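Muconolactone isomerase-like protein (PDB 1VDH) catalyses the last step of coproporphyrin-dependent heme b synthesis, the stepwise, hydrogen peroxide-dependent oxidative decarboxylation of coproheme, and assembles as a homopentamer. Local coordinates at residues Arg49-Leu54 and Phe76-Pro81; Gly60-Tyr65 and Val136-Tyr141; Val183-Ser188 and Val200-Glu205. All blocks are in the same frame, centred on the assembly; numbering follows the deposited sequence.

How the contacts relate
From the N terminus, the chain runs through helix 34-56, turns into strand 61-67 and comes back antiparallel as strand 74-80, so contact 1 closes a short loop by laying this returning strand under the helix just left. Contact 2 opens inside that loop, at 60-65, and closes 71 residues on at 136-141, so the two cross; Leu79 N and Leu77 N reach Ser61 O and Gly63 O where they meet. Contact 3 follows in series, a hairpin within the same curled sheet. It touches contact 2 through Tyr141 N and Ser204 O. Together they tie helix 34-56 and the loop before strand 141-152 to the 61-67/74-80 strand pair and the hairpin of one curled sheet.

Contact 1: Arg49-Leu54 and Phe76-Pro81; sequences REWREL and FLNLRP
Phe76 meets the helix at the far end of the Trp51 indole: its CD2 lies 4.2 Å from Trp51 CZ3, near the indole plane, so the phenyl borders the six-membered ring at its edge. The next contact comes from Asn78. Its amide stands on one indole face, the two planes 80° apart, with ND2 3.6 Å from both CZ3 and CH2 of Trp51, over the rim of the benzo ring. Asn78 OD1 lies over the same indole nearer its middle and also takes weak bonds from both NH1 and NH2 of Arg80. Arg80 supplies the rest. Its chain bends at chi2 and folds back along the strand, which brings the guanidinium to the helix. NH1 donates to Leu79 O at 3.0 Å in a nearly straight bond (169°), arriving from above the carbonyl plane. NH2 sits 3.1 Å from Trp51 CD1, and the guanidinium turns an edge, not its face, to the indole, an off-centre cation-pi contact with the five-membered ring, CZ 4.8 Å from its centroid. Leu54 CD2 lies over one guanidinium face, toward its rim, while Leu54 CD1 reaches Arg80 NE at 3.3 Å. Replacing Trp51 with an alanine would probably open a gap beneath the helix, leave the Arg80 cation without its aromatic partner and set the Asn78 amide freer to turn. The strand and helix segments run at 39° to one another. Helix 83-95 packs beside them, Ala89 against Trp51 and Leu93 against Phe76, while strand 74-80 is hydrogen-bonded between strands 10-24 and 61-67, so the contact joins helix 34-56 to the sheet with helix 83-95 alongside.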
loop_
_atom_site.group_PDB
_atom_site.type_symbol
_atom_site.label_atom_id
_atom_site.label_comp_id
_atom_site.label_asym_id
_atom_site.label_seq_id
_atom_site.Cartn_x
_atom_site.Cartn_y
_atom_site.Cartn_z
ATOM N N ARG A 49 28.706 -20.177 11.398
ATOM C CA ARG A 49 30.099 -20.609 11.370
ATOM C C ARG A 49 30.529 -20.811 9.915
ATOM O O ARG A 49 31.647 -20.465 9.541
ATOM C CB ARG A 49 30.269 -21.902 12.173
ATOM C CG ARG A 49 31.697 -22.411 12.261
ATOM C CD ARG A 49 31.838 -23.465 13.354
ATOM N NE ARG A 49 31.032 -24.657 13.093
ATOM C CZ ARG A 49 30.183 -25.202 13.963
ATOM N NH1 ARG A 49 29.501 -26.290 13.628
ATOM N NH2 ARG A 49 29.996 -24.651 15.159
ATOM N N GLU A 50 29.624 -21.346 9.096
ATOM C CA GLU A 50 29.903 -21.564 7.678
ATOM C C GLU A 50 30.173 -20.228 6.988
ATOM O O GLU A 50 31.097 -20.111 6.183
ATOM C CB GLU A 50 28.724 -22.273 6.996
ATOM C CG GLU A 50 28.506 -23.710 7.467
ATOM C CD GLU A 50 27.288 -24.376 6.840
ATOM O OE1 GLU A 50 26.753 -25.312 7.465
ATOM O OE2 GLU A 50 26.864 -23.976 5.733
ATOM N N TRP A 51 29.364 -19.221 7.312
ATOM C CA TRP A 51 29.526 -17.890 6.730
ATOM C C TRP A 51 30.866 -17.303 7.189
ATOM O O TRP A 51 31.589 -16.682 6.410
ATOM C CB TRP A 51 28.372 -16.977 7.170
ATOM C CG TRP A 51 27.001 -17.445 6.738
ATOM C CD1 TRP A 51 26.710 -18.443 5.844
ATOM C CD2 TRP A 51 25.741 -16.910 7.163
ATOM N NE1 TRP A 51 25.349 -18.555 5.685
ATOM C CE2 TRP A 51 24.731 -17.627 6.481
ATOM C CE3 TRP A 51 25.366 -15.893 8.053
ATOM C CZ2 TRP A 51 23.368 -17.358 6.662
ATOM C CZ3 TRP A 51 24.008 -15.625 8.233
ATOM C CH2 TRP A 51 23.028 -16.357 7.539
ATOM N N ARG A 52 31.201 -17.545 8.453
ATOM C CA ARG A 52 32.447 -17.069 9.044
ATOM C C ARG A 52 33.653 -17.663 8.308
ATOM O O ARG A 52 34.554 -16.938 7.895
ATOM C CB ARG A 52 32.489 -17.458 10.523
ATOM C CG ARG A 52 33.593 -16.797 11.327
ATOM C CD ARG A 52 33.729 -17.413 12.723
ATOM N NE ARG A 52 32.448 -17.567 13.415
ATOM C CZ ARG A 52 31.693 -16.564 13.856
ATOM N NH1 ARG A 52 32.081 -15.306 13.683
ATOM N NH2 ARG A 52 30.549 -16.820 14.479
ATOM N N GLU A 53 33.643 -18.982 8.118
ATOM C CA GLU A 53 34.731 -19.678 7.432
ATOM C C GLU A 53 34.885 -19.193 5.994
ATOM O O GLU A 53 35.995 -19.025 5.493
ATOM C CB GLU A 53 34.498 -21.191 7.471
ATOM C CG GLU A 53 34.527 -21.767 8.886
ATOM C CD GLU A 53 34.156 -23.245 8.955
ATOM O OE1 GLU A 53 34.403 -23.862 10.016
ATOM O OE2 GLU A 53 33.610 -23.791 7.967
ATOM N N LEU A 54 33.753 -18.939 5.351
ATOM C CA LEU A 54 33.717 -18.451 3.978
ATOM C C LEU A 54 34.332 -17.038 3.921
ATOM O O LEU A 54 35.073 -16.691 2.994
ATOM C CB LEU A 54 32.255 -18.471 3.526
ATOM C CG LEU A 54 31.726 -18.011 2.178
ATOM C CD1 LEU A 54 30.440 -18.772 1.877
ATOM C CD2 LEU A 54 31.462 -16.520 2.224
ATOM N N PHE A 76 20.034 -10.120 8.340
ATOM C CA PHE A 76 21.071 -11.081 7.995
ATOM C C PHE A 76 21.629 -10.571 6.676
ATOM O O PHE A 76 20.980 -10.672 5.633
ATOM C CB PHE A 76 20.489 -12.488 7.833
ATOM C CG PHE A 76 19.886 -13.039 9.089
ATOM C CD1 PHE A 76 18.555 -12.783 9.408
ATOM C CD2 PHE A 76 20.650 -13.804 9.964
ATOM C CE1 PHE A 76 17.991 -13.285 10.583
ATOM C CE2 PHE A 76 20.098 -14.312 11.140
ATOM C CZ PHE A 76 18.764 -14.051 11.452
ATOM N N LEU A 77 22.802 -9.950 6.747
ATOM C CA LEU A 77 23.457 -9.389 5.575
ATOM C C LEU A 77 24.545 -10.331 5.086
ATOM O O LEU A 77 25.411 -10.743 5.860
ATOM C CB LEU A 77 24.064 -8.019 5.914
ATOM C CG LEU A 77 24.913 -7.328 4.833
ATOM C CD1 LEU A 77 24.089 -7.093 3.573
ATOM C CD2 LEU A 77 25.456 -6.001 5.363
ATOM N N ASN A 78 24.500 -10.658 3.798
ATOM C CA ASN A 78 25.484 -11.550 3.195
ATOM C C ASN A 78 25.937 -11.066 1.831
ATOM O O ASN A 78 25.143 -10.538 1.049
ATOM C CB ASN A 78 24.921 -12.972 3.058
ATOM C CG ASN A 78 25.090 -13.789 4.318
ATOM O OD1 ASN A 78 26.183 -14.276 4.609
ATOM N ND2 ASN A 78 24.005 -13.961 5.065
ATOM N N LEU A 79 27.235 -11.209 1.573
ATOM C CA LEU A 79 27.829 -10.829 0.296
ATOM C C LEU A 79 28.577 -12.055 -0.223
ATOM O O LEU A 79 29.251 -12.738 0.548
ATOM C CB LEU A 79 28.794 -9.647 0.453
ATOM C CG LEU A 79 28.180 -8.262 0.685
ATOM C CD1 LEU A 79 27.849 -8.069 2.156
ATOM C CD2 LEU A 79 29.149 -7.177 0.218
ATOM N N ARG A 80 28.419 -12.352 -1.512
ATOM C CA ARG A 80 29.059 -13.519 -2.130
ATOM C C ARG A 80 29.442 -13.190 -3.574
ATOM O O ARG A 80 28.969 -12.199 -4.134
ATOM C CB ARG A 80 28.092 -14.713 -2.140
ATOM C CG ARG A 80 27.582 -15.186 -0.780
ATOM C CD ARG A 80 28.662 -15.870 0.053
ATOM N NE ARG A 80 28.075 -16.527 1.219
ATOM C CZ ARG A 80 27.819 -15.933 2.382
ATOM N NH1 ARG A 80 28.117 -14.650 2.569
ATOM N NH2 ARG A 80 27.185 -16.603 3.335
ATOM N N PRO A 81 30.308 -14.016 -4.195
ATOM C CA PRO A 81 30.755 -13.812 -5.581
ATOM C C PRO A 81 29.655 -14.004 -6.638
ATOM O O PRO A 81 29.881 -13.741 -7.819
ATOM C CB PRO A 81 31.859 -14.865 -5.747
ATOM C CG PRO A 81 32.355 -15.083 -4.360
ATOM C CD PRO A 81 31.078 -15.102 -3.563
#

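Contact 2: Gly60-Tyr65 and Val136-Tyr141; sequences GSYGIY and VPKSGY
Val136 is wedged against the strand between Ser61 and Tyr65, and here the packing is tight. Its backbone N donates to Ser61 OG at 2.8 Å in an almost straight bond (171°); with OG turned away from the serine's own N (chi1 -170°), the hydroxyl is set toward Val136, and it also bonds to Glu55. Val136 CB presses on Tyr62 O at 3.4 Å, while CG1 comes up to the hydroxyl end of Tyr65, near the ring plane. Gly63 passes this methyl group, and a CB there would clash with CG1. Water 2 lies in the plane of the Tyr65 ring, bonded to Tyr65 OH and donating to Pro137 O.

Lys138 makes the looser, exposed side. Its backbone points its side chain off the strand, but the chain bends at chi2 and returns, and NZ donates to Tyr62 O at 2.8 Å, tilted 21° from the carbonyl plane. The ammonium also lies 4.3 Å from the centroid of the Tyr62 ring, an off-centre cation-pi contact, and forms a salt bridge with Glu55. Water 1 joins Tyr62 OH to NZ, the latter bond weak. The loop thus crosses one side of strand 61-67, within the curled antiparallel sheet of the chlorite dismutase family's dimeric alpha-beta barrel fold.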
loop_
_atom_site.group_PDB
_atom_site.type_symbol
_atom_site.label_atom_id
_atom_site.label_comp_id
_atom_site.label_asym_id
_atom_site.label_seq_id
_atom_site.Cartn_x
_atom_site.Cartn_y
_atom_site.Cartn_z
ATOM N N GLY A 60 33.499 -14.115 0.585
ATOM C CA GLY A 60 32.307 -13.354 0.917
ATOM C C GLY A 60 32.431 -12.677 2.267
ATOM O O GLY A 60 33.512 -12.641 2.858
ATOM N N SER A 61 31.318 -12.145 2.762
ATOM C CA SER A 61 31.300 -11.472 4.056
ATOM C C SER A 61 29.869 -11.468 4.589
ATOM O O SER A 61 28.921 -11.699 3.832
ATOM C CB SER A 61 31.827 -10.037 3.908
ATOM O OG SER A 61 32.035 -9.428 5.172
ATOM N N TYR A 62 29.713 -11.238 5.891
ATOM C CA TYR A 62 28.381 -11.211 6.492
ATOM C C TYR A 62 28.315 -10.359 7.757
ATOM O O TYR A 62 29.338 -9.967 8.323
ATOM C CB TYR A 62 27.915 -12.629 6.844
ATOM C CG TYR A 62 28.436 -13.112 8.186
ATOM C CD1 TYR A 62 27.615 -13.110 9.315
ATOM C CD2 TYR A 62 29.764 -13.511 8.338
ATOM C CE1 TYR A 62 28.103 -13.489 10.561
ATOM C CE2 TYR A 62 30.262 -13.892 9.586
ATOM C CZ TYR A 62 29.426 -13.877 10.690
ATOM O OH TYR A 62 29.904 -14.249 11.927
ATOM N N GLY A 63 27.090 -10.143 8.217
ATOM C CA GLY A 63 26.842 -9.388 9.425
ATOM C C GLY A 63 25.422 -9.645 9.881
ATOM O O GLY A 63 24.528 -9.842 9.051
ATOM N N ILE A 64 25.219 -9.726 11.192
ATOM C CA ILE A 64 23.880 -9.938 11.749
ATOM C C ILE A 64 23.597 -8.759 12.671
ATOM O O ILE A 64 24.422 -8.419 13.523
ATOM C CB ILE A 64 23.766 -11.277 12.509
ATOM C CG1 ILE A 64 23.979 -12.445 11.535
ATOM C CG2 ILE A 64 22.391 -11.391 13.174
ATOM C CD1 ILE A 64 23.902 -13.826 12.176
ATOM N N TYR A 65 22.427 -8.145 12.505
ATOM C CA TYR A 65 22.077 -6.961 13.285
ATOM C C TYR A 65 20.734 -6.980 13.992
ATOM O O TYR A 65 19.793 -7.636 13.548
ATOM C CB TYR A 65 22.084 -5.733 12.372
ATOM C CG TYR A 65 23.321 -5.583 11.528
ATOM C CD1 TYR A 65 24.335 -4.703 11.900
ATOM C CD2 TYR A 65 23.474 -6.307 10.347
ATOM C CE1 TYR A 65 25.470 -4.545 11.121
ATOM C CE2 TYR A 65 24.607 -6.157 9.559
ATOM C CZ TYR A 65 25.599 -5.272 9.954
ATOM O OH TYR A 65 26.716 -5.105 9.176
ATOM N N VAL A 136 32.123 -6.637 5.683
ATOM C CA VAL A 136 31.221 -6.011 6.642
ATOM C C VAL A 136 31.955 -5.813 7.975
ATOM O O VAL A 136 32.497 -6.768 8.532
ATOM C CB VAL A 136 29.984 -6.909 6.879
ATOM C CG1 VAL A 136 29.094 -6.314 7.933
ATOM C CG2 VAL A 136 29.217 -7.100 5.579
ATOM N N PRO A 137 32.003 -4.566 8.489
ATOM C CA PRO A 137 32.686 -4.297 9.761
ATOM C C PRO A 137 32.056 -5.057 10.930
ATOM O O PRO A 137 30.850 -5.330 10.938
ATOM C CB PRO A 137 32.588 -2.770 9.897
ATOM C CG PRO A 137 31.403 -2.407 9.066
ATOM C CD PRO A 137 31.519 -3.316 7.875
ATOM N N LYS A 138 32.881 -5.414 11.911
ATOM C CA LYS A 138 32.421 -6.208 13.045
ATOM C C LYS A 138 32.097 -5.479 14.345
ATOM O O LYS A 138 32.277 -6.029 15.429
ATOM C CB LYS A 138 33.422 -7.332 13.317
ATOM C CG LYS A 138 33.804 -8.122 12.073
ATOM C CD LYS A 138 32.598 -8.812 11.464
ATOM C CE LYS A 138 32.977 -9.545 10.194
ATOM N NZ LYS A 138 31.820 -10.283 9.632
ATOM N N SER A 139 31.582 -4.263 14.231
ATOM C CA SER A 139 31.205 -3.472 15.396
ATOM C C SER A 139 30.362 -2.308 14.909
ATOM O O SER A 139 30.231 -2.089 13.706
ATOM C CB SER A 139 32.449 -2.934 16.116
ATOM O OG SER A 139 33.175 -2.039 15.290
ATOM N N GLY A 140 29.791 -1.562 15.846
ATOM C CA GLY A 140 29.000 -0.410 15.471
ATOM C C GLY A 140 27.595 -0.679 14.972
ATOM O O GLY A 140 26.941 -1.640 15.377
ATOM N N TYR A 141 27.163 0.165 14.041
ATOM C CA TYR A 141 25.815 0.113 13.496
ATOM C C TYR A 141 25.770 0.132 11.976
ATOM O O TYR A 141 26.755 0.456 11.312
ATOM C CB TYR A 141 25.020 1.317 14.033
ATOM C CG TYR A 141 25.044 1.416 15.541
ATOM C CD1 TYR A 141 23.995 0.910 16.310
ATOM C CD2 TYR A 141 26.162 1.923 16.203
ATOM C CE1 TYR A 141 24.067 0.897 17.706
ATOM C CE2 TYR A 141 26.243 1.911 17.591
ATOM C CZ TYR A 141 25.200 1.395 18.334
ATOM O OH TYR A 141 25.313 1.345 19.707
HETATM O O HOH W 1 32.287 -12.509 12.274
HETATM O O HOH W 2 28.653 -3.824 10.572
#

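Contact 3: Val183-Ser188 and Val200-Glu205; sequences VMQVIS and VDLFSE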
loop_
_atom_site.group_PDB
_atom_site.type_symbol
_atom_site.label_atom_id
_atom_site.label_comp_id
_atom_site.label_asym_id
_atom_site.label_seq_id
_atom_site.Cartn_x
_atom_site.Cartn_y
_atom_site.Cartn_z
ATOM N N VAL A 183 32.089 7.377 8.761
ATOM C CA VAL A 183 31.109 6.597 8.013
ATOM C C VAL A 183 31.690 5.882 6.800
ATOM O O VAL A 183 32.349 6.502 5.965
ATOM C CB VAL A 183 29.930 7.500 7.527
ATOM C CG1 VAL A 183 28.841 6.657 6.877
ATOM C CG2 VAL A 183 29.348 8.302 8.693
ATOM N N MET A 184 31.447 4.573 6.728
ATOM C CA MET A 184 31.878 3.735 5.608
ATOM C C MET A 184 30.639 3.587 4.734
ATOM O O MET A 184 29.527 3.489 5.256
ATOM C CB MET A 184 32.298 2.346 6.095
ATOM C CG MET A 184 33.509 2.331 7.000
ATOM S SD MET A 184 33.747 0.704 7.721
ATOM C CE MET A 184 33.793 -0.314 6.207
ATOM N N GLN A 185 30.824 3.533 3.420
ATOM C CA GLN A 185 29.693 3.417 2.507
ATOM C C GLN A 185 29.856 2.330 1.456
ATOM O O GLN A 185 30.909 2.210 0.829
ATOM C CB GLN A 185 29.449 4.758 1.806
ATOM C CG GLN A 185 28.289 4.749 0.814
ATOM C CD GLN A 185 28.151 6.061 0.061
ATOM O OE1 GLN A 185 28.934 6.358 -0.839
ATOM N NE2 GLN A 185 27.146 6.850 0.424
ATOM N N VAL A 186 28.811 1.525 1.286
ATOM C CA VAL A 186 28.806 0.476 0.275
ATOM C C VAL A 186 27.576 0.689 -0.585
ATOM O O VAL A 186 26.445 0.648 -0.090
ATOM C CB VAL A 186 28.760 -0.949 0.876
ATOM C CG1 VAL A 186 28.631 -1.985 -0.248
ATOM C CG2 VAL A 186 30.014 -1.222 1.683
ATOM N N ILE A 187 27.812 0.980 -1.860
ATOM C CA ILE A 187 26.743 1.197 -2.825
ATOM C C ILE A 187 26.619 -0.058 -3.685
ATOM O O ILE A 187 27.620 -0.591 -4.166
ATOM C CB ILE A 187 27.049 2.388 -3.763
ATOM C CG1 ILE A 187 27.250 3.669 -2.954
ATOM C CG2 ILE A 187 25.914 2.576 -4.774
ATOM C CD1 ILE A 187 27.591 4.879 -3.812
ATOM N N SER A 188 25.391 -0.537 -3.850
ATOM C CA SER A 188 25.124 -1.715 -4.666
ATOM C C SER A 188 23.988 -1.398 -5.624
ATOM O O SER A 188 23.085 -0.628 -5.291
ATOM C CB SER A 188 24.764 -2.915 -3.790
ATOM O OG SER A 188 23.636 -2.641 -2.978
ATOM N N VAL A 200 21.887 1.072 -0.435
ATOM C CA VAL A 200 22.956 1.808 0.233
ATOM C C VAL A 200 23.154 1.327 1.667
ATOM O O VAL A 200 22.204 1.280 2.445
ATOM C CB VAL A 200 22.671 3.332 0.284
ATOM C CG1 VAL A 200 23.838 4.060 0.956
ATOM C CG2 VAL A 200 22.444 3.891 -1.121
ATOM N N ASP A 201 24.391 0.961 1.996
ATOM C CA ASP A 201 24.753 0.521 3.340
ATOM C C ASP A 201 25.759 1.492 3.930
ATOM O O ASP A 201 26.812 1.737 3.338
ATOM C CB ASP A 201 25.398 -0.863 3.319
ATOM C CG ASP A 201 24.408 -1.957 3.044
ATOM O OD1 ASP A 201 23.650 -2.319 3.971
ATOM O OD2 ASP A 201 24.389 -2.447 1.902
ATOM N N LEU A 202 25.408 2.079 5.067
ATOM C CA LEU A 202 26.303 2.996 5.766
ATOM C C LEU A 202 26.697 2.292 7.062
ATOM O O LEU A 202 25.866 1.638 7.690
ATOM C CB LEU A 202 25.593 4.320 6.091
ATOM C CG LEU A 202 24.959 5.112 4.934
ATOM C CD1 LEU A 202 24.366 6.420 5.467
ATOM C CD2 LEU A 202 25.994 5.400 3.856
ATOM N N PHE A 203 27.968 2.396 7.439
ATOM C CA PHE A 203 28.464 1.769 8.658
ATOM C C PHE A 203 29.144 2.830 9.512
ATOM O O PHE A 203 29.931 3.631 9.001
ATOM C CB PHE A 203 29.462 0.660 8.319
ATOM C CG PHE A 203 28.897 -0.422 7.440
ATOM C CD1 PHE A 203 28.064 -1.402 7.966
ATOM C CD2 PHE A 203 29.213 -0.467 6.088
ATOM C CE1 PHE A 203 27.554 -2.419 7.155
ATOM C CE2 PHE A 203 28.709 -1.479 5.267
ATOM C CZ PHE A 203 27.878 -2.456 5.804
ATOM N N SER A 204 28.856 2.823 10.811
ATOM C CA SER A 204 29.432 3.808 11.727
ATOM C C SER A 204 29.312 3.328 13.163
ATOM O O SER A 204 28.497 2.460 13.464
ATOM C CB SER A 204 28.685 5.145 11.593
ATOM O OG SER A 204 29.287 6.163 12.381
ATOM N N GLU A 205 30.116 3.910 14.050
ATOM C CA GLU A 205 30.076 3.546 15.465
ATOM C C GLU A 205 29.012 4.350 16.200
ATOM O O GLU A 205 28.744 4.107 17.374
ATOM C CB GLU A 205 31.441 3.780 16.125
ATOM C CG GLU A 205 32.570 2.930 15.554
ATOM C CD GLU A 205 32.330 1.429 15.692
ATOM O OE1 GLU A 205 31.980 0.963 16.801
ATOM O OE2 GLU A 205 32.507 0.707 14.688
HETATM O O HOH W 3 24.733 -1.705 -0.707
#
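Phe203 turns its ring edge to Val186: CG2 of the valine lies in the ring plane, 3.8 Å from CE2, and the two side chains meet at a slant. The phenyl reaches along the sheet because its CG is anti to the carbonyl carbon (chi1 -58°), so that it spans from Met184 to Val186; at its root, Phe203 CB and Met184 CB stand 4.0 Å apart. Asp201 shares this face, paired with Val186, and its OD1 bonds to His19. Water 3 bridges OD2 of the aspartate to Ser188 OG.

The two strands form an antiparallel beta hairpin, with Met184-Phe203 and Val186-Asp201 as hydrogen-bonded pairs. Met184 N donates to Phe203 O at 2.9 Å, Val186 N to Asp201 O at 2.9 Å, each in the carbonyl plane, and both bonds are returned.

Gln185 and Leu202, a non-hydrogen-bonded pair, occupy the other face and lie side by side, pointing the same way. The extended glutamine lays CG and NE2 along Leu202 CD2, each 3.9 Å from it. Gln185 is predicted to bind Fe-coproporphyrin III, and its side chain lies about 5 Å from that of His172, the predicted axial iron ligand. On this face Val200 packs against Tyr145, the predicted active-site residue. At the start of the segment Val183 CG1 packs obliquely on Leu202 CB, 4.1 Å away.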